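Local coordinates for protein CalS13 (Micromonospora echinospora, PDB 4ZAS) that probably acts as a pyridoxal phosphate-dependent sugar aminotransferase of the DegT/DnrJ/EryC1 family, with a dTDP-4-keto-6-deoxyglucose ligand bound in its pocket, at residues A157-N171 with P188-Y202. Numbering follows the deposited sequence.
Sequences AIVVVHWLGYPVDLN and PLVVEDCAQAWGATY
Ile158 and Val160 lie opposite Val190 and Glu192 in neighbouring parallel strands, their short axes 17° apart, and their backbone bonds run to Leu189, Val191 and Asp193. Four such bonds establish the register, from Ile158 N to Leu189 O through Asp193 N to Val160 O; a longer fifth, His162 N to Asp193 O (3.3 Å), continues it past the strand. Val159 lies alongside Val191, and Val161 CG2 rests on Asp193 CB at 3.7 Å, on the face where Leu86 of helix 82-94 also meets Asp193. On the Val160 face the His162 imidazole is held at both nitrogens: Val168 N donates to ND1 within the segment, while NE2 donates to Glu192 OE1 (2.8 Å). NE2 meets OE1 on its anti side and somewhat out of the carboxylate plane, and the carboxylate and ring planes are 76° apart. Glu192 OE2 bonds to Asn212; with both nitrogens engaged, ring rotation is probably fixed. Leu170 CD1 and CD2 pack against the same carboxylate, completing the tight part with the strand pair.

Beyond the strands, Gln196 reaches into the loop at Trp163 to Gly165. Its chain is extended beyond CG, bringing OE1 to Leu164 N (2.7 Å) and over one face of the Trp163 indole, with the amide and ring planes 47° apart. Its NE2 bonds to O3 of the pyridoxal-lysine at position 222.

The solvent side is the rim at Asp169 and Asn171, beside the buried Tyr202. Leu170 CB approaches ring atom CE2 of Tyr202 at 3.7 Å, and Asn171 N donates to Tyr202 OH (3.1 Å) at the start of helix 170-180, N-capped by Asp169, whose OD1 accepts from Arg172 N. Strands 155-161 and 189-193 with that intervening helix form a beta-alpha-beta unit of the seven-stranded sheet; the loop leaving the C-terminal end of strand 189-193 carries Gln196 to the cofactor, as expected of a fold type I aminotransferase.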
# COMPACT_ATOMS: atom_id res chain seq x y z
N ALA A 157 -16.89 14.63 -3.45
CA ALA A 157 -16.96 13.37 -4.18
C ALA A 157 -18.14 12.51 -3.71
O ALA A 157 -18.65 12.67 -2.59
CB ALA A 157 -15.64 12.60 -4.05
N ILE A 158 -18.57 11.62 -4.60
CA ILE A 158 -19.61 10.64 -4.32
C ILE A 158 -19.07 9.25 -4.59
O ILE A 158 -18.51 9.00 -5.67
CB ILE A 158 -20.87 10.91 -5.19
CG1 ILE A 158 -21.48 12.26 -4.84
CG2 ILE A 158 -21.90 9.81 -5.02
CD1 ILE A 158 -22.39 12.82 -5.94
N VAL A 159 -19.19 8.36 -3.62
CA VAL A 159 -18.75 6.97 -3.82
C VAL A 159 -19.92 5.98 -3.81
O VAL A 159 -20.60 5.85 -2.80
CB VAL A 159 -17.71 6.54 -2.75
CG1 VAL A 159 -17.30 5.10 -2.98
CG2 VAL A 159 -16.48 7.43 -2.76
N VAL A 160 -20.13 5.28 -4.92
CA VAL A 160 -21.11 4.19 -4.97
C VAL A 160 -20.40 2.83 -5.05
O VAL A 160 -19.36 2.68 -5.71
CB VAL A 160 -22.07 4.33 -6.17
CG1 VAL A 160 -22.85 5.64 -6.12
CG2 VAL A 160 -21.29 4.20 -7.46
N VAL A 161 -20.97 1.85 -4.37
CA VAL A 161 -20.46 0.49 -4.43
C VAL A 161 -21.41 -0.42 -5.19
O VAL A 161 -22.61 -0.46 -4.90
CB VAL A 161 -20.24 -0.07 -3.03
CG1 VAL A 161 -19.83 -1.54 -3.12
CG2 VAL A 161 -19.21 0.78 -2.26
N HIS A 162 -20.87 -1.14 -6.16
CA HIS A 162 -21.63 -2.20 -6.83
C HIS A 162 -21.58 -3.45 -5.96
O HIS A 162 -20.85 -4.39 -6.27
CB HIS A 162 -21.05 -2.52 -8.20
CG HIS A 162 -20.91 -1.33 -9.10
ND1 HIS A 162 -21.99 -0.72 -9.70
CD2 HIS A 162 -19.82 -0.66 -9.53
CE1 HIS A 162 -21.57 0.28 -10.45
NE2 HIS A 162 -20.25 0.34 -10.37
N TRP A 163 -22.36 -3.48 -4.90
CA TRP A 163 -22.30 -4.59 -3.96
C TRP A 163 -22.54 -5.93 -4.65
O TRP A 163 -23.45 -6.07 -5.47
CB TRP A 163 -23.29 -4.38 -2.81
CG TRP A 163 -23.08 -5.34 -1.68
CD1 TRP A 163 -23.95 -6.30 -1.24
CD2 TRP A 163 -21.90 -5.45 -0.86
NE1 TRP A 163 -23.39 -6.99 -0.19
CE2 TRP A 163 -22.14 -6.49 0.06
CE3 TRP A 163 -20.68 -4.77 -0.82
CZ2 TRP A 163 -21.19 -6.86 1.02
CZ3 TRP A 163 -19.74 -5.15 0.13
CH2 TRP A 163 -20.00 -6.18 1.04
N LEU A 164 -21.63 -6.87 -4.38
CA LEU A 164 -21.62 -8.23 -4.94
C LEU A 164 -21.48 -8.27 -6.46
O LEU A 164 -21.62 -9.32 -7.07
CB LEU A 164 -22.88 -8.98 -4.52
CG LEU A 164 -23.03 -8.97 -3.00
CD1 LEU A 164 -24.33 -9.59 -2.60
CD2 LEU A 164 -21.84 -9.69 -2.35
N GLY A 165 -21.18 -7.12 -7.06
CA GLY A 165 -21.09 -7.04 -8.51
C GLY A 165 -22.43 -6.78 -9.19
O GLY A 165 -22.57 -6.98 -10.40
N TYR A 166 -23.42 -6.35 -8.41
CA TYR A 166 -24.69 -5.92 -8.99
C TYR A 166 -24.58 -4.43 -9.26
O TYR A 166 -24.44 -3.63 -8.34
CB TYR A 166 -25.90 -6.24 -8.08
CG TYR A 166 -27.22 -5.86 -8.72
CD1 TYR A 166 -27.93 -6.76 -9.52
CD2 TYR A 166 -27.76 -4.58 -8.56
CE1 TYR A 166 -29.15 -6.40 -10.13
CE2 TYR A 166 -28.97 -4.22 -9.16
CZ TYR A 166 -29.66 -5.13 -9.94
OH TYR A 166 -30.85 -4.76 -10.53
N PRO A 167 -24.63 -4.05 -10.53
CA PRO A 167 -24.42 -2.65 -10.93
C PRO A 167 -25.44 -1.64 -10.40
O PRO A 167 -26.65 -1.80 -10.57
CB PRO A 167 -24.49 -2.70 -12.45
CG PRO A 167 -24.10 -4.12 -12.79
CD PRO A 167 -24.69 -4.96 -11.69
N VAL A 168 -24.93 -0.58 -9.79
CA VAL A 168 -25.72 0.62 -9.52
C VAL A 168 -26.34 1.14 -10.83
O VAL A 168 -25.75 0.99 -11.90
CB VAL A 168 -24.82 1.68 -8.87
CG1 VAL A 168 -25.54 3.01 -8.74
CG2 VAL A 168 -24.34 1.16 -7.51
N ASP A 169 -27.53 1.71 -10.76
CA ASP A 169 -28.10 2.35 -11.94
C ASP A 169 -27.31 3.60 -12.28
O ASP A 169 -27.63 4.67 -11.77
CB ASP A 169 -29.57 2.72 -11.73
CG ASP A 169 -30.25 3.10 -13.03
OD1 ASP A 169 -29.90 4.16 -13.60
OD2 ASP A 169 -31.15 2.35 -13.47
N LEU A 170 -26.31 3.48 -13.13
CA LEU A 170 -25.38 4.60 -13.32
C LEU A 170 -26.05 5.75 -14.08
O LEU A 170 -25.77 6.92 -13.83
CB LEU A 170 -24.10 4.11 -14.03
CG LEU A 170 -23.21 3.13 -13.24
CD1 LEU A 170 -21.99 2.62 -14.04
CD2 LEU A 170 -22.76 3.68 -11.90
N ASN A 171 -26.97 5.42 -14.97
CA ASN A 171 -27.74 6.41 -15.71
C ASN A 171 -28.47 7.36 -14.75
O ASN A 171 -28.47 8.58 -14.92
CB ASN A 171 -28.76 5.71 -16.59
CG ASN A 171 -28.18 5.22 -17.87
OD1 ASN A 171 -26.96 5.21 -18.04
ND2 ASN A 171 -29.04 4.73 -18.76
N PRO A 188 -18.96 17.48 -8.40
CA PRO A 188 -18.20 16.60 -7.52
C PRO A 188 -17.68 15.40 -8.26
O PRO A 188 -18.22 15.03 -9.31
CB PRO A 188 -19.22 16.17 -6.47
CG PRO A 188 -20.53 16.32 -7.15
CD PRO A 188 -20.38 17.55 -8.01
N LEU A 189 -16.62 14.81 -7.72
CA LEU A 189 -16.01 13.62 -8.29
C LEU A 189 -16.91 12.40 -8.08
O LEU A 189 -17.34 12.15 -6.96
CB LEU A 189 -14.65 13.35 -7.65
CG LEU A 189 -13.87 12.17 -8.22
CD1 LEU A 189 -13.43 12.50 -9.63
CD2 LEU A 189 -12.69 11.79 -7.34
N VAL A 190 -17.19 11.66 -9.14
CA VAL A 190 -17.97 10.43 -9.00
C VAL A 190 -17.06 9.20 -9.09
O VAL A 190 -16.47 8.93 -10.15
CB VAL A 190 -19.08 10.38 -10.05
CG1 VAL A 190 -19.89 9.13 -9.90
CG2 VAL A 190 -19.96 11.62 -9.92
N VAL A 191 -16.98 8.44 -7.99
CA VAL A 191 -16.12 7.25 -7.89
C VAL A 191 -16.94 5.98 -7.72
O VAL A 191 -17.70 5.87 -6.75
CB VAL A 191 -15.14 7.36 -6.69
CG1 VAL A 191 -14.27 6.12 -6.64
CG2 VAL A 191 -14.30 8.60 -6.78
N GLU A 192 -16.78 5.02 -8.63
CA GLU A 192 -17.42 3.70 -8.51
C GLU A 192 -16.51 2.64 -7.88
O GLU A 192 -15.50 2.28 -8.48
CB GLU A 192 -17.86 3.17 -9.87
CG GLU A 192 -18.90 4.01 -10.60
CD GLU A 192 -19.21 3.46 -11.98
OE1 GLU A 192 -19.23 2.23 -12.14
OE2 GLU A 192 -19.41 4.25 -12.92
N ASP A 193 -16.88 2.11 -6.72
CA ASP A 193 -16.14 0.97 -6.17
C ASP A 193 -16.56 -0.35 -6.85
O ASP A 193 -17.61 -0.91 -6.56
CB ASP A 193 -16.36 0.89 -4.66
CG ASP A 193 -15.55 -0.22 -3.99
OD1 ASP A 193 -15.07 -1.13 -4.70
OD2 ASP A 193 -15.41 -0.18 -2.74
N CYS A 194 -15.72 -0.82 -7.77
CA CYS A 194 -16.02 -2.03 -8.55
C CYS A 194 -15.24 -3.24 -8.03
O CYS A 194 -14.97 -4.17 -8.79
CB CYS A 194 -15.69 -1.81 -10.03
SG CYS A 194 -16.43 -0.35 -10.74
N ALA A 195 -14.88 -3.22 -6.75
CA ALA A 195 -14.00 -4.25 -6.18
C ALA A 195 -14.51 -5.68 -6.38
O ALA A 195 -13.72 -6.59 -6.63
CB ALA A 195 -13.81 -3.98 -4.70
N GLN A 196 -15.82 -5.88 -6.29
CA GLN A 196 -16.38 -7.21 -6.43
C GLN A 196 -17.00 -7.40 -7.79
O GLN A 196 -17.71 -8.38 -8.02
CB GLN A 196 -17.41 -7.48 -5.34
CG GLN A 196 -16.94 -7.13 -3.98
CD GLN A 196 -18.03 -7.19 -2.95
OE1 GLN A 196 -19.19 -7.33 -3.29
NE2 GLN A 196 -17.67 -7.14 -1.67
N ALA A 197 -16.77 -6.45 -8.68
CA ALA A 197 -17.58 -6.33 -9.89
C ALA A 197 -16.85 -6.70 -11.16
O ALA A 197 -17.32 -6.38 -12.24
CB ALA A 197 -18.11 -4.91 -10.01
N TRP A 198 -15.71 -7.38 -11.07
CA TRP A 198 -15.04 -7.79 -12.29
C TRP A 198 -15.98 -8.62 -13.15
O TRP A 198 -16.54 -9.60 -12.68
CB TRP A 198 -13.76 -8.60 -12.02
CG TRP A 198 -13.27 -9.19 -13.32
CD1 TRP A 198 -13.66 -10.36 -13.89
CD2 TRP A 198 -12.33 -8.60 -14.22
NE1 TRP A 198 -13.03 -10.54 -15.09
CE2 TRP A 198 -12.20 -9.48 -15.31
CE3 TRP A 198 -11.59 -7.42 -14.21
CZ2 TRP A 198 -11.35 -9.22 -16.38
CZ3 TRP A 198 -10.75 -7.16 -15.27
CH2 TRP A 198 -10.64 -8.06 -16.35
N GLY A 199 -16.15 -8.25 -14.41
CA GLY A 199 -16.98 -9.01 -15.31
C GLY A 199 -18.38 -8.45 -15.37
O GLY A 199 -19.14 -8.72 -16.31
N ALA A 200 -18.75 -7.67 -14.36
CA ALA A 200 -20.09 -7.11 -14.34
C ALA A 200 -20.27 -6.20 -15.55
O ALA A 200 -19.32 -5.56 -16.01
CB ALA A 200 -20.36 -6.36 -13.04
N THR A 201 -21.49 -6.17 -16.07
CA THR A 201 -21.80 -5.40 -17.25
C THR A 201 -23.03 -4.53 -16.96
O THR A 201 -23.90 -4.93 -16.20
CB THR A 201 -22.00 -6.33 -18.47
OG1 THR A 201 -21.12 -5.92 -19.51
CG2 THR A 201 -23.43 -6.33 -18.98
N TYR A 202 -23.05 -3.31 -17.49
CA TYR A 202 -24.19 -2.42 -17.30
C TYR A 202 -24.62 -1.74 -18.59
O TYR A 202 -23.84 -1.09 -19.27
CB TYR A 202 -23.89 -1.37 -16.23
CG TYR A 202 -24.99 -0.34 -16.10
CD1 TYR A 202 -26.21 -0.65 -15.53
CD2 TYR A 202 -24.80 0.96 -16.54
CE1 TYR A 202 -27.21 0.30 -15.41
CE2 TYR A 202 -25.79 1.92 -16.43
CZ TYR A 202 -26.99 1.59 -15.87
OH TYR A 202 -27.97 2.56 -15.77